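Local coordinates for protein beta-glucosidase (Saccharopolyspora erythraea D, PDB 5M6G) that probably catalyses the hydrolysis of terminal, non-reducing beta-D-glucosyl residues, releasing beta-D-glucose, as a glycosyl hydrolase family 3 enzyme, at residues D243-T248 against A504-D509; Y143-G148 against R192-F197; V498-Y503 against R542-A547. All coordinates share one frame; numbering follows the deposited sequence.

Contact 1: residues D243-T248 against A504-D509; sequences DDQGNT and AEFEGD. With MG (magnesium ion), chain C.
Asp243 swings CG anti to its own backbone N (chi1 -169°), while Asp509 sets CG anti to its carbonyl carbon (chi1 -67°). These torsions turn both carboxylates toward one magnesium ion. This is a metal bridge between the N-terminal and C-terminal domains of a glycosyl hydrolase family 3 enzyme. One side is a type II beta turn, Asp243 to Gly246; the other is the loop with the short 3-10 segment 506-508. OD1 of Asp243 and OD2 of Asp509 each bind the magnesium at 2.1 Å and come within 3.1 Å of each other, a closeness that the shared cation probably offsets. Four waters complete six ligands. The two side chains cross at about a right angle, with the carboxylate planes steeply inclined.

The backbone N of Asp244 also donates to OD2 of Asp509, at 2.8 Å with a nearly straight bond (167°), on the syn side, tilted somewhat out of the carboxylate plane. OD1 of Asp509 takes the backbone N of Gly191, which should hold the carboxylate from turning. Two metal waters reach back to the protein: water 2 donates to the backbone O of Asp244 and water 3 to that of Phe506.

OD2 of Asp244 lies in the plane of the Phe506 ring, at the edge, while its OD1 accepts from Trp190. Water 1 donates to OD2 of Asp244 and to OE1 of Glu505, and accepts from NE2 of Gln245. It thus bridges two acidic groups on the way to the sorbitol pocket, where OE2 of Glu505 accepts from NE1 of Trp452 and bonds weakly to the sorbitol. NE2 of Gln245 ends 3.9 Å from CD1 of Phe506, the amide and ring planes strongly tilted.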
ATOM      1  N   ASP A 243      14.892  -8.467   5.271  1.00 17.11           N
ATOM      2  CA  ASP A 243      14.866  -7.576   6.423  1.00 17.78           C
ATOM      3  C   ASP A 243      14.370  -6.200   5.994  1.00 17.03           C
ATOM      4  O   ASP A 243      14.947  -5.584   5.088  1.00 17.42           O
ATOM      5  CB  ASP A 243      16.259  -7.479   7.045  1.00 16.34           C
ATOM      6  CG  ASP A 243      16.250  -6.795   8.399  1.00 22.06           C
ATOM      7  OD1 ASP A 243      15.193  -6.800   9.065  1.00 19.24           O
ATOM      8  OD2 ASP A 243      17.298  -6.244   8.802  1.00 24.66           O
ATOM      9  N   ASP A 244      13.315  -5.711   6.650  1.00 15.49           N
ATOM     10  CA  ASP A 244      12.785  -4.388   6.347  1.00 14.55           C
ATOM     11  C   ASP A 244      13.817  -3.309   6.666  1.00 11.98           C
ATOM     12  O   ASP A 244      14.498  -3.372   7.693  1.00 16.19           O
ATOM     13  CB  ASP A 244      11.506  -4.141   7.147  1.00 11.93           C
ATOM     14  CG  ASP A 244      10.749  -2.931   6.648  1.00 15.00           C
ATOM     15  OD1 ASP A 244      10.656  -2.808   5.412  1.00 14.46           O
ATOM     16  OD2 ASP A 244      10.267  -2.113   7.469  1.00 15.63           O
ATOM     17  N   GLN A 245      13.923  -2.319   5.773  1.00 14.63           N
ATOM     18  CA  GLN A 245      14.905  -1.232   5.844  1.00 18.20           C
ATOM     19  C   GLN A 245      16.339  -1.759   5.718  1.00 18.37           C
ATOM     20  O   GLN A 245      17.294  -1.056   6.052  1.00 14.37           O
ATOM     21  CB  GLN A 245      14.742  -0.411   7.130  1.00 15.22           C
ATOM     22  CG  GLN A 245      13.283  -0.024   7.416  1.00 21.40           C
ATOM     23  CD  GLN A 245      13.125   0.947   8.579  1.00 21.39           C
ATOM     24  OE1 GLN A 245      14.104   1.347   9.228  1.00 20.98           O
ATOM     25  NE2 GLN A 245      11.872   1.305   8.867  1.00 16.85           N
ATOM     26  N   GLY A 246      16.484  -2.991   5.228  1.00 16.34           N
ATOM     27  CA  GLY A 246      17.760  -3.665   5.157  1.00 15.25           C
ATOM     28  C   GLY A 246      18.632  -3.207   4.008  1.00 16.72           C
ATOM     29  O   GLY A 246      18.495  -2.103   3.474  1.00 15.78           O
ATOM     30  N   ASN A 247      19.546  -4.091   3.619  1.00 14.21           N
ATOM     31  CA  ASN A 247      20.576  -3.780   2.638  1.00 14.85           C
ATOM     32  C   ASN A 247      20.359  -4.686   1.439  1.00 17.49           C
ATOM     33  O   ASN A 247      20.338  -5.915   1.581  1.00 19.01           O
ATOM     34  CB  ASN A 247      21.973  -3.972   3.239  1.00 17.76           C
ATOM     35  CG  ASN A 247      23.092  -3.592   2.275  1.00 19.65           C
ATOM     36  OD1 ASN A 247      22.876  -2.858   1.316  1.00 20.49           O
ATOM     37  ND2 ASN A 247      24.301  -4.098   2.533  1.00 23.51           N
ATOM     38  N   THR A 248      20.179  -4.087   0.270  1.00 12.47           N
ATOM     39  CA  THR A 248      19.989  -4.848  -0.959  1.00 13.17           C
ATOM     40  C   THR A 248      21.347  -5.020  -1.628  1.00 20.67           C
ATOM     41  O   THR A 248      21.907  -4.066  -2.179  1.00 17.02           O
ATOM     42  CB  THR A 248      18.991  -4.147  -1.870  1.00 17.33           C
ATOM     43  OG1 THR A 248      17.703  -4.183  -1.248  1.00 19.07           O
ATOM     44  CG2 THR A 248      18.916  -4.840  -3.214  1.00 15.00           C
ATOM     45  N   ALA A 504       2.564  -4.588   9.746  1.00 14.17           N
ATOM     46  CA  ALA A 504       3.064  -3.706   8.700  1.00 12.82           C
ATOM     47  C   ALA A 504       4.543  -3.440   8.927  1.00 14.19           C
ATOM     48  O   ALA A 504       4.998  -3.346  10.069  1.00 14.59           O
ATOM     49  CB  ALA A 504       2.307  -2.366   8.649  1.00 11.82           C
ATOM     50  N   GLU A 505       5.273  -3.301   7.826  1.00 10.69           N
ATOM     51  CA  GLU A 505       6.703  -2.916   7.794  1.00 13.73           C
ATOM     52  C   GLU A 505       7.494  -3.906   8.656  1.00 18.82           C
ATOM     53  O   GLU A 505       7.193  -5.111   8.646  1.00 20.00           O
ATOM     54  CB  GLU A 505       6.867  -1.455   8.193  1.00 16.45           C
ATOM     55  CG  GLU A 505       5.929  -0.501   7.462  1.00 14.04           C
ATOM     56  CD  GLU A 505       6.254   0.966   7.735  1.00 19.21           C
ATOM     57  OE1 GLU A 505       7.450   1.304   7.848  1.00 18.85           O
ATOM     58  OE2 GLU A 505       5.308   1.774   7.838  1.00 19.19           O
ATOM     59  N   PHE A 506       8.485  -3.422   9.412  1.00 16.10           N
ATOM     60  CA  PHE A 506       9.443  -4.296  10.084  1.00 17.36           C
ATOM     61  C   PHE A 506       8.780  -5.190  11.126  1.00 17.97           C
ATOM     62  O   PHE A 506       9.307  -6.267  11.433  1.00 15.95           O
ATOM     63  CB  PHE A 506      10.551  -3.449  10.725  1.00 15.11           C
ATOM     64  CG  PHE A 506      10.031  -2.336  11.598  1.00 16.62           C
ATOM     65  CD1 PHE A 506       9.720  -1.103  11.054  1.00 16.75           C
ATOM     66  CD2 PHE A 506       9.846  -2.537  12.957  1.00 19.73           C
ATOM     67  CE1 PHE A 506       9.231  -0.078  11.852  1.00 25.55           C
ATOM     68  CE2 PHE A 506       9.362  -1.521  13.766  1.00 23.65           C
ATOM     69  CZ  PHE A 506       9.052  -0.291  13.213  1.00 24.17           C
ATOM     70  N   GLU A 507       7.638  -4.773  11.687  1.00 16.78           N
ATOM     71  CA  GLU A 507       6.952  -5.634  12.650  1.00 21.66           C
ATOM     72  C   GLU A 507       6.521  -6.958  12.028  1.00 17.56           C
ATOM     73  O   GLU A 507       6.269  -7.925  12.757  1.00 19.54           O
ATOM     74  CB  GLU A 507       5.730  -4.920  13.246  1.00 18.23           C
ATOM     75  CG  GLU A 507       6.069  -3.652  13.994  1.00 23.18           C
ATOM     76  CD  GLU A 507       6.645  -3.918  15.371  1.00 41.70           C
ATOM     77  OE1 GLU A 507       6.916  -5.094  15.698  1.00 43.57           O
ATOM     78  OE2 GLU A 507       6.832  -2.947  16.134  1.00 49.92           O
ATOM     79  N   GLY A 508       6.447  -7.032  10.707  1.00 16.72           N
ATOM     80  CA  GLY A 508       6.076  -8.251  10.030  1.00 13.40           C
ATOM     81  C   GLY A 508       7.216  -9.084   9.500  1.00 17.23           C
ATOM     82  O   GLY A 508       6.963 -10.110   8.862  1.00 13.71           O
ATOM     83  N   ASP A 509       8.464  -8.676   9.714  1.00 16.62           N
ATOM     84  CA  ASP A 509       9.580  -9.533   9.328  1.00 14.17           C
ATOM     85  C   ASP A 509       9.524 -10.837  10.118  1.00 14.86           C
ATOM     86  O   ASP A 509       9.217 -10.849  11.315  1.00 15.81           O
ATOM     87  CB  ASP A 509      10.922  -8.833   9.571  1.00 14.56           C
ATOM     88  CG  ASP A 509      11.141  -7.642   8.656  1.00 15.79           C
ATOM     89  OD1 ASP A 509      10.351  -7.446   7.704  1.00 11.89           O
ATOM     90  OD2 ASP A 509      12.134  -6.916   8.876  1.00 14.89           O
TER
HETATM   91 MG    MG C 702      13.604  -6.670  10.388  1.00 19.40          MG
HETATM   92  O   HOH W   1       9.853   0.494   7.007  1.00 15.87           O
HETATM   93  O   HOH W   2      13.529  -4.635   9.920  1.00 19.70           O
HETATM   94  O   HOH W   3      12.095  -6.530  11.756  1.00 20.59           O
HETATM   95  O   HOH W   4      13.865  -8.638  11.020  1.00 16.63           O
HETATM   96  O   HOH W   5      14.821  -6.205  12.074  1.00 22.73           O

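Contact 2: residues Y143-G148 against R192-F197; sequences YPHNIG and RTYESF. With SOR (sorbitol), chain L.
OE2 of Glu195, a residue whose backbone bonds Asn146 across the contact, is gripped by three donors: NE and NH2 of Arg192, side-on, and NE1 of Trp448. The backbone O of Glu195 accepts from ND2 of Asn146 at 2.8 Å. The setting is the N-terminus of helix 146-152, with His145 at the N-cap position, against the 3-10 turn 193-195 in the TIM-barrel-like N-terminal domain. The Asn146 bond lies near the plane of the amide but comes from above the carbonyl plane of Glu195. Next to it, the backbone N of Ile147 donates to Tyr194 O at 3.0 Å.

The amide of Asn146 also stacks on Phe197. The planes are 21° apart, and CG of Asn146 lies over one ring face, offset toward the rim. Tyr194 carries CG between its backbone N and carbonyl carbon (chi1 71°), and from there the ring runs beside His145. The pair is edge-to-face, centroids 4.4 Å apart, with CE1 of Tyr194 over the centre of the His145 ring. NE2 of His145 is bonded to Gly447 O, and OH of Tyr194 to Tyr503 O.

The salt bridge reaches the ligand pocket. OE2 of Glu195 probably positions Arg192, whose NH2 donates to O1 of the sorbitol at 2.8 Å.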
ATOM      1  N   TYR A 143      -9.880  -2.739  -0.053  1.00 16.18           N
ATOM      2  CA  TYR A 143      -9.584  -3.615  -1.175  1.00 13.94           C
ATOM      3  C   TYR A 143      -8.554  -4.658  -0.768  1.00 13.32           C
ATOM      4  O   TYR A 143      -7.859  -4.494   0.242  1.00 11.96           O
ATOM      5  CB  TYR A 143      -9.084  -2.782  -2.368  1.00 15.58           C
ATOM      6  CG  TYR A 143     -10.170  -1.864  -2.900  1.00 15.57           C
ATOM      7  CD1 TYR A 143     -11.147  -2.343  -3.775  1.00 12.07           C
ATOM      8  CD2 TYR A 143     -10.247  -0.542  -2.490  1.00 14.23           C
ATOM      9  CE1 TYR A 143     -12.168  -1.514  -4.234  1.00 17.52           C
ATOM     10  CE2 TYR A 143     -11.250   0.300  -2.951  1.00 17.43           C
ATOM     11  CZ  TYR A 143     -12.212  -0.193  -3.813  1.00 17.62           C
ATOM     12  OH  TYR A 143     -13.212   0.638  -4.263  1.00 17.15           O
ATOM     13  N   PRO A 144      -8.462  -5.769  -1.502  1.00 11.43           N
ATOM     14  CA  PRO A 144      -7.378  -6.724  -1.242  1.00 11.23           C
ATOM     15  C   PRO A 144      -6.026  -6.028  -1.291  1.00 12.97           C
ATOM     16  O   PRO A 144      -5.814  -5.096  -2.073  1.00 12.03           O
ATOM     17  CB  PRO A 144      -7.525  -7.746  -2.374  1.00 11.26           C
ATOM     18  CG  PRO A 144      -8.991  -7.698  -2.732  1.00 13.67           C
ATOM     19  CD  PRO A 144      -9.356  -6.228  -2.581  1.00 13.25           C
ATOM     20  N   HIS A 145      -5.114  -6.469  -0.432  1.00 12.23           N
ATOM     21  CA  HIS A 145      -3.759  -5.950  -0.529  1.00 13.10           C
ATOM     22  C   HIS A 145      -3.115  -6.389  -1.846  1.00 13.54           C
ATOM     23  O   HIS A 145      -3.603  -7.282  -2.556  1.00 12.13           O
ATOM     24  CB  HIS A 145      -2.915  -6.396   0.665  1.00 12.79           C
ATOM     25  CG  HIS A 145      -2.999  -5.474   1.846  1.00 14.66           C
ATOM     26  ND1 HIS A 145      -2.632  -4.143   1.787  1.00 11.17           N
ATOM     27  CD2 HIS A 145      -3.416  -5.692   3.117  1.00 11.13           C
ATOM     28  CE1 HIS A 145      -2.800  -3.587   2.974  1.00  9.87           C
ATOM     29  NE2 HIS A 145      -3.285  -4.505   3.799  1.00 10.75           N
ATOM     30  N   ASN A 146      -1.995  -5.735  -2.160  1.00 13.14           N
ATOM     31  CA  ASN A 146      -1.377  -5.857  -3.479  1.00 10.53           C
ATOM     32  C   ASN A 146      -1.064  -7.305  -3.862  1.00 10.79           C
ATOM     33  O   ASN A 146      -1.204  -7.676  -5.034  1.00 12.52           O
ATOM     34  CB  ASN A 146      -0.099  -5.011  -3.536  1.00  9.36           C
ATOM     35  CG  ASN A 146      -0.394  -3.538  -3.743  1.00 15.69           C
ATOM     36  OD1 ASN A 146      -1.530  -3.167  -4.004  1.00 12.31           O
ATOM     37  ND2 ASN A 146       0.636  -2.695  -3.649  1.00 13.81           N
ATOM     38  N   ILE A 147      -0.619  -8.132  -2.916  1.00 12.64           N
ATOM     39  CA  ILE A 147      -0.214  -9.486  -3.298  1.00  9.85           C
ATOM     40  C   ILE A 147      -1.395 -10.238  -3.911  1.00 12.54           C
ATOM     41  O   ILE A 147      -1.264 -10.864  -4.970  1.00 10.34           O
ATOM     42  CB  ILE A 147       0.418 -10.239  -2.106  1.00  9.65           C
ATOM     43  CG1 ILE A 147       0.889 -11.635  -2.534  1.00 11.44           C
ATOM     44  CG2 ILE A 147      -0.554 -10.364  -0.916  1.00 10.08           C
ATOM     45  CD1 ILE A 147       1.658 -12.384  -1.457  1.00 15.45           C
ATOM     46  N   GLY A 148      -2.582 -10.130  -3.299  1.00  9.29           N
ATOM     47  CA  GLY A 148      -3.766 -10.734  -3.896  1.00 12.46           C
ATOM     48  C   GLY A 148      -4.153 -10.089  -5.213  1.00 11.91           C
ATOM     49  O   GLY A 148      -4.567 -10.775  -6.152  1.00 10.79           O
ATOM     50  N   ARG A 192       6.680  -6.594   4.378  1.00 13.54           N
ATOM     51  CA  ARG A 192       5.890  -5.884   3.381  1.00 15.80           C
ATOM     52  C   ARG A 192       5.664  -6.717   2.124  1.00 14.87           C
ATOM     53  O   ARG A 192       5.272  -6.175   1.083  1.00 13.40           O
ATOM     54  CB  ARG A 192       6.551  -4.546   3.032  1.00 13.09           C
ATOM     55  CG  ARG A 192       7.084  -3.818   4.248  1.00 17.07           C
ATOM     56  CD  ARG A 192       7.391  -2.352   3.938  1.00 11.02           C
ATOM     57  NE  ARG A 192       6.180  -1.559   3.770  1.00 15.40           N
ATOM     58  CZ  ARG A 192       6.157  -0.225   3.796  1.00 17.73           C
ATOM     59  NH1 ARG A 192       7.288   0.450   3.984  1.00 13.13           N
ATOM     60  NH2 ARG A 192       5.012   0.435   3.642  1.00 14.47           N
ATOM     61  N   THR A 193       5.902  -8.031   2.200  1.00 12.63           N
ATOM     62  CA  THR A 193       5.643  -8.890   1.051  1.00 13.77           C
ATOM     63  C   THR A 193       4.221  -8.700   0.528  1.00 12.91           C
ATOM     64  O   THR A 193       3.990  -8.729  -0.686  1.00 11.55           O
ATOM     65  CB  THR A 193       5.891 -10.354   1.432  1.00 13.49           C
ATOM     66  OG1 THR A 193       7.276 -10.528   1.758  1.00 12.13           O
ATOM     67  CG2 THR A 193       5.521 -11.295   0.281  1.00 12.69           C
ATOM     68  N   TYR A 194       3.256  -8.483   1.426  1.00 10.45           N
ATOM     69  CA  TYR A 194       1.872  -8.356   0.977  1.00 12.77           C
ATOM     70  C   TYR A 194       1.617  -7.043   0.261  1.00 15.24           C
ATOM     71  O   TYR A 194       0.615  -6.924  -0.451  1.00 11.06           O
ATOM     72  CB  TYR A 194       0.894  -8.498   2.146  1.00 14.34           C
ATOM     73  CG  TYR A 194       0.846  -7.359   3.162  1.00 16.09           C
ATOM     74  CD1 TYR A 194       0.097  -6.197   2.930  1.00 11.61           C
ATOM     75  CD2 TYR A 194       1.501  -7.474   4.373  1.00 14.67           C
ATOM     76  CE1 TYR A 194       0.038  -5.179   3.885  1.00 13.69           C
ATOM     77  CE2 TYR A 194       1.452  -6.470   5.318  1.00 14.12           C
ATOM     78  CZ  TYR A 194       0.717  -5.330   5.073  1.00 11.99           C
ATOM     79  OH  TYR A 194       0.675  -4.352   6.036  1.00 16.73           O
ATOM     80  N   GLU A 195       2.486  -6.051   0.440  1.00 14.11           N
ATOM     81  CA  GLU A 195       2.329  -4.810  -0.302  1.00 11.95           C
ATOM     82  C   GLU A 195       2.892  -4.898  -1.710  1.00 11.74           C
ATOM     83  O   GLU A 195       2.801  -3.926  -2.463  1.00 11.85           O
ATOM     84  CB  GLU A 195       2.996  -3.668   0.463  1.00 14.41           C
ATOM     85  CG  GLU A 195       2.463  -3.543   1.878  1.00 16.79           C
ATOM     86  CD  GLU A 195       2.807  -2.213   2.502  1.00 15.36           C
ATOM     87  OE1 GLU A 195       2.389  -1.176   1.947  1.00 18.80           O
ATOM     88  OE2 GLU A 195       3.491  -2.214   3.547  1.00 15.17           O
ATOM     89  N   SER A 196       3.467  -6.037  -2.086  1.00 10.07           N
ATOM     90  CA  SER A 196       4.056  -6.228  -3.404  1.00  8.45           C
ATOM     91  C   SER A 196       3.086  -6.970  -4.315  1.00 10.48           C
ATOM     92  O   SER A 196       2.456  -7.951  -3.908  1.00 12.08           O
ATOM     93  CB  SER A 196       5.370  -7.009  -3.288  1.00 13.48           C
ATOM     94  OG  SER A 196       5.903  -7.382  -4.550  1.00 10.39           O
ATOM     95  N   PHE A 197       2.985  -6.515  -5.561  1.00  9.32           N
ATOM     96  CA  PHE A 197       2.179  -7.230  -6.539  1.00 11.35           C
ATOM     97  C   PHE A 197       2.778  -8.579  -6.936  1.00 12.02           C
ATOM     98  O   PHE A 197       2.071  -9.416  -7.509  1.00 10.82           O
ATOM     99  CB  PHE A 197       1.993  -6.380  -7.784  1.00 12.29           C
ATOM    100  CG  PHE A 197       1.128  -5.182  -7.573  1.00 13.69           C
ATOM    101  CD1 PHE A 197      -0.237  -5.331  -7.369  1.00 11.80           C
ATOM    102  CD2 PHE A 197       1.674  -3.903  -7.605  1.00 12.86           C
ATOM    103  CE1 PHE A 197      -1.064  -4.209  -7.194  1.00 15.99           C
ATOM    104  CE2 PHE A 197       0.865  -2.785  -7.439  1.00 17.88           C
ATOM    105  CZ  PHE A 197      -0.509  -2.939  -7.223  1.00 15.32           C
TER
HETATM  106  C1  SOR L 711       5.686   3.916   3.410  1.00 25.88           C
HETATM  107  C2  SOR L 711       4.581   4.751   4.033  1.00 38.96           C
HETATM  108  C3  SOR L 711       5.084   5.328   5.352  1.00 43.25           C
HETATM  109  C4  SOR L 711       3.930   5.871   6.190  1.00 31.59           C
HETATM  110  C5  SOR L 711       4.256   5.940   7.685  1.00 40.79           C
HETATM  111  C6  SOR L 711       2.949   6.141   8.447  1.00 25.74           C
HETATM  112  O1  SOR L 711       5.147   2.959   2.530  1.00 22.27           O
HETATM  113  O2  SOR L 711       4.214   5.795   3.148  1.00 26.60           O
HETATM  114  O3  SOR L 711       5.990   6.361   5.065  1.00 35.74           O
HETATM  115  O4  SOR L 711       3.566   7.156   5.726  1.00 40.21           O
HETATM  116  O5  SOR L 711       4.919   4.768   8.142  1.00 37.75           O
HETATM  117  O6  SOR L 711       3.117   5.818   9.811  1.00 35.41           O

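Contact 3: residues V498-Y503 against R542-A547; sequences VGETPY and RPLDIA
The guanidinium of Arg542 presents one edge to the carboxylate of Glu500, the planes 60° apart. Both its NE, at 2.9 Å, and its NH2 donate to the single oxygen OE2 of Glu500, forming a salt bridge. The Tyr503 ring meets that guanidinium obliquely, with CZ of Tyr503 3.3 Å from NH2 of Arg542. At the ring's own edge, in plane, lies OE1 of Glu500. OH of Tyr503 donates to OE1 of Glu500 at 2.6 Å, and Gly541 N bonds the same oxygen, so both carboxylate oxygens are used. An alanine in place of Glu500 is likely to leave the Arg542 charge without its mate and the Tyr503 hydroxyl without its acceptor. Beyond the polar cluster, CD1 of Leu544 packs 4.0 Å from CA of Gly499, and CD2 against CD of Glu500.

Arg542 has further partners in Gly508 O and Asp188 O, and the Tyr503 ring makes a cation-pi contact with Arg510. The contact joins the loops after strands 493-499 and 534-539, neighbouring parallel strands of the C-terminal domain's six-stranded mixed sheet. Val498 packs on helix 518-528, and Thr501 and Pro502 on helix 441-445.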
ATOM      1  N   VAL A 498      -7.309 -20.003   8.383  1.00 10.88           N
ATOM      2  CA  VAL A 498      -6.157 -19.840   9.261  1.00 11.92           C
ATOM      3  C   VAL A 498      -5.228 -18.769   8.690  1.00 12.71           C
ATOM      4  O   VAL A 498      -5.582 -18.074   7.730  1.00 13.79           O
ATOM      5  CB  VAL A 498      -5.425 -21.188   9.432  1.00 13.07           C
ATOM      6  CG1 VAL A 498      -6.362 -22.254  10.049  1.00 14.19           C
ATOM      7  CG2 VAL A 498      -4.898 -21.670   8.094  1.00  9.63           C
ATOM      8  N   GLY A 499      -4.038 -18.607   9.280  1.00 14.00           N
ATOM      9  CA  GLY A 499      -3.009 -17.754   8.708  1.00 13.98           C
ATOM     10  C   GLY A 499      -2.539 -16.679   9.683  1.00 17.60           C
ATOM     11  O   GLY A 499      -2.479 -16.895  10.899  1.00 15.12           O
ATOM     12  N   GLU A 500      -2.198 -15.514   9.133  1.00 11.50           N
ATOM     13  CA  GLU A 500      -1.542 -14.481   9.919  1.00 10.54           C
ATOM     14  C   GLU A 500      -2.547 -13.492  10.496  1.00 12.58           C
ATOM     15  O   GLU A 500      -3.666 -13.353  10.006  1.00 13.00           O
ATOM     16  CB  GLU A 500      -0.531 -13.723   9.058  1.00 13.23           C
ATOM     17  CG  GLU A 500       0.431 -14.614   8.297  1.00 13.62           C
ATOM     18  CD  GLU A 500       1.490 -13.802   7.564  1.00 15.69           C
ATOM     19  OE1 GLU A 500       1.168 -13.178   6.530  1.00 15.52           O
ATOM     20  OE2 GLU A 500       2.639 -13.776   8.053  1.00 15.80           O
ATOM     21  N   THR A 501      -2.122 -12.798  11.545  1.00 11.41           N
ATOM     22  CA  THR A 501      -2.775 -11.607  12.067  1.00 12.40           C
ATOM     23  C   THR A 501      -2.084 -10.362  11.507  1.00 15.09           C
ATOM     24  O   THR A 501      -1.000 -10.457  10.918  1.00 14.16           O
ATOM     25  CB  THR A 501      -2.737 -11.623  13.596  1.00 12.82           C
ATOM     26  OG1 THR A 501      -1.384 -11.744  14.031  1.00 14.72           O
ATOM     27  CG2 THR A 501      -3.567 -12.807  14.147  1.00 17.51           C
ATOM     28  N   PRO A 502      -2.697  -9.180  11.636  1.00 13.65           N
ATOM     29  CA  PRO A 502      -2.207  -8.015  10.881  1.00 11.19           C
ATOM     30  C   PRO A 502      -0.845  -7.510  11.341  1.00 13.89           C
ATOM     31  O   PRO A 502      -0.500  -7.553  12.524  1.00 15.28           O
ATOM     32  CB  PRO A 502      -3.289  -6.954  11.127  1.00 13.10           C
ATOM     33  CG  PRO A 502      -4.541  -7.743  11.431  1.00 13.84           C
ATOM     34  CD  PRO A 502      -4.048  -8.939  12.193  1.00 12.59           C
ATOM     35  N   TYR A 503      -0.075  -7.001  10.378  1.00 12.93           N
ATOM     36  CA  TYR A 503       1.219  -6.387  10.652  1.00 13.22           C
ATOM     37  C   TYR A 503       1.544  -5.417   9.521  1.00 11.71           C
ATOM     38  O   TYR A 503       0.921  -5.441   8.459  1.00 16.78           O
ATOM     39  CB  TYR A 503       2.323  -7.441  10.775  1.00 12.95           C
ATOM     40  CG  TYR A 503       2.358  -8.367   9.581  1.00 11.83           C
ATOM     41  CD1 TYR A 503       3.017  -8.001   8.409  1.00 10.68           C
ATOM     42  CD2 TYR A 503       1.705  -9.597   9.617  1.00 11.08           C
ATOM     43  CE1 TYR A 503       3.037  -8.838   7.307  1.00 13.03           C
ATOM     44  CE2 TYR A 503       1.718 -10.443   8.523  1.00 11.65           C
ATOM     45  CZ  TYR A 503       2.387 -10.055   7.368  1.00 14.69           C
ATOM     46  OH  TYR A 503       2.391 -10.882   6.274  1.00 11.19           O
ATOM     47  N   ARG A 542       1.501 -13.598   2.490  1.00 13.08           N
ATOM     48  CA  ARG A 542       2.630 -14.216   1.808  1.00 12.97           C
ATOM     49  C   ARG A 542       2.424 -15.722   1.829  1.00 12.60           C
ATOM     50  O   ARG A 542       1.592 -16.210   2.604  1.00 12.64           O
ATOM     51  CB  ARG A 542       3.930 -13.859   2.515  1.00 11.19           C
ATOM     52  CG  ARG A 542       3.849 -14.144   4.010  1.00 14.53           C
ATOM     53  CD  ARG A 542       5.067 -13.634   4.758  1.00 14.59           C
ATOM     54  NE  ARG A 542       4.675 -13.109   6.060  1.00 14.69           N
ATOM     55  CZ  ARG A 542       5.453 -12.373   6.846  1.00 15.76           C
ATOM     56  NH1 ARG A 542       6.700 -12.061   6.471  1.00 15.67           N
ATOM     57  NH2 ARG A 542       4.970 -11.925   7.998  1.00 11.72           N
ATOM     58  N   PRO A 543       3.157 -16.489   1.026  1.00 11.19           N
ATOM     59  CA  PRO A 543       3.183 -17.940   1.239  1.00 11.66           C
ATOM     60  C   PRO A 543       3.566 -18.252   2.680  1.00 11.38           C
ATOM     61  O   PRO A 543       4.339 -17.524   3.309  1.00 15.25           O
ATOM     62  CB  PRO A 543       4.254 -18.427   0.251  1.00 12.63           C
ATOM     63  CG  PRO A 543       4.273 -17.362  -0.828  1.00 13.11           C
ATOM     64  CD  PRO A 543       4.034 -16.068  -0.088  1.00 11.55           C
ATOM     65  N   LEU A 544       2.988 -19.331   3.207  1.00 14.61           N
ATOM     66  CA  LEU A 544       3.331 -19.852   4.521  1.00 13.42           C
ATOM     67  C   LEU A 544       3.899 -21.254   4.364  1.00 11.81           C
ATOM     68  O   LEU A 544       3.595 -21.957   3.398  1.00 13.57           O
ATOM     69  CB  LEU A 544       2.109 -19.883   5.457  1.00 11.19           C
ATOM     70  CG  LEU A 544       1.442 -18.545   5.754  1.00 15.60           C
ATOM     71  CD1 LEU A 544       0.269 -18.759   6.733  1.00 17.92           C
ATOM     72  CD2 LEU A 544       2.440 -17.514   6.292  1.00 11.18           C
ATOM     73  N   ASP A 545       4.721 -21.658   5.327  1.00 13.43           N
ATOM     74  CA  ASP A 545       5.454 -22.925   5.257  1.00 13.80           C
ATOM     75  C   ASP A 545       4.528 -24.063   5.680  1.00 16.99           C
ATOM     76  O   ASP A 545       4.345 -24.320   6.872  1.00 18.68           O
ATOM     77  CB  ASP A 545       6.690 -22.842   6.141  1.00 15.03           C
ATOM     78  CG  ASP A 545       7.673 -23.969   5.888  1.00 17.72           C
ATOM     79  OD1 ASP A 545       7.462 -24.772   4.950  1.00 17.25           O
ATOM     80  OD2 ASP A 545       8.673 -24.029   6.630  1.00 22.35           O
ATOM     81  N   ILE A 546       3.934 -24.747   4.697  1.00 13.20           N
ATOM     82  CA  ILE A 546       2.876 -25.722   4.935  1.00 19.63           C
ATOM     83  C   ILE A 546       3.162 -27.067   4.298  1.00 21.02           C
ATOM     84  O   ILE A 546       2.294 -27.946   4.327  1.00 16.68           O
ATOM     85  CB  ILE A 546       1.524 -25.201   4.419  1.00 16.53           C
ATOM     86  CG1 ILE A 546       1.663 -24.925   2.918  1.00 16.57           C
ATOM     87  CG2 ILE A 546       1.074 -23.980   5.212  1.00 17.28           C
ATOM     88  CD1 ILE A 546       0.416 -24.578   2.248  1.00 20.98           C
ATOM     89  N   ALA A 547       4.330 -27.243   3.675  1.00 18.63           N
ATOM     90  CA  ALA A 547       4.568 -28.433   2.864  1.00 18.12           C
ATOM     91  C   ALA A 547       4.475 -29.713   3.679  1.00 22.04           C
ATOM     92  O   ALA A 547       4.138 -30.769   3.134  1.00 20.37           O
ATOM     93  CB  ALA A 547       5.936 -28.347   2.186  1.00 17.00           C
TER

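Contact 2 is the most central and fully buried, and lies within the N-terminal domain. Contact 3 is also buried, but farther out, within the C-terminal domain. Contact 1 joins the two domains and is partly open to solvent. Its chemistry differs accordingly: a metal and waters in contact 1, bonds to backbone carbonyls and aromatic packing in contact 2, an ion pair with a tyrosine in contact 3. Segments 498-503 and 504-509 are continuous, so contacts 1 and 3 share one loop. Polar bonds tie contact 3 to both others. Packing adds to this: Thr193 CG2 lies 3.8 Å from Arg542 CB, and Asp244 OD1 lies 3.6 Å from Arg192 CD.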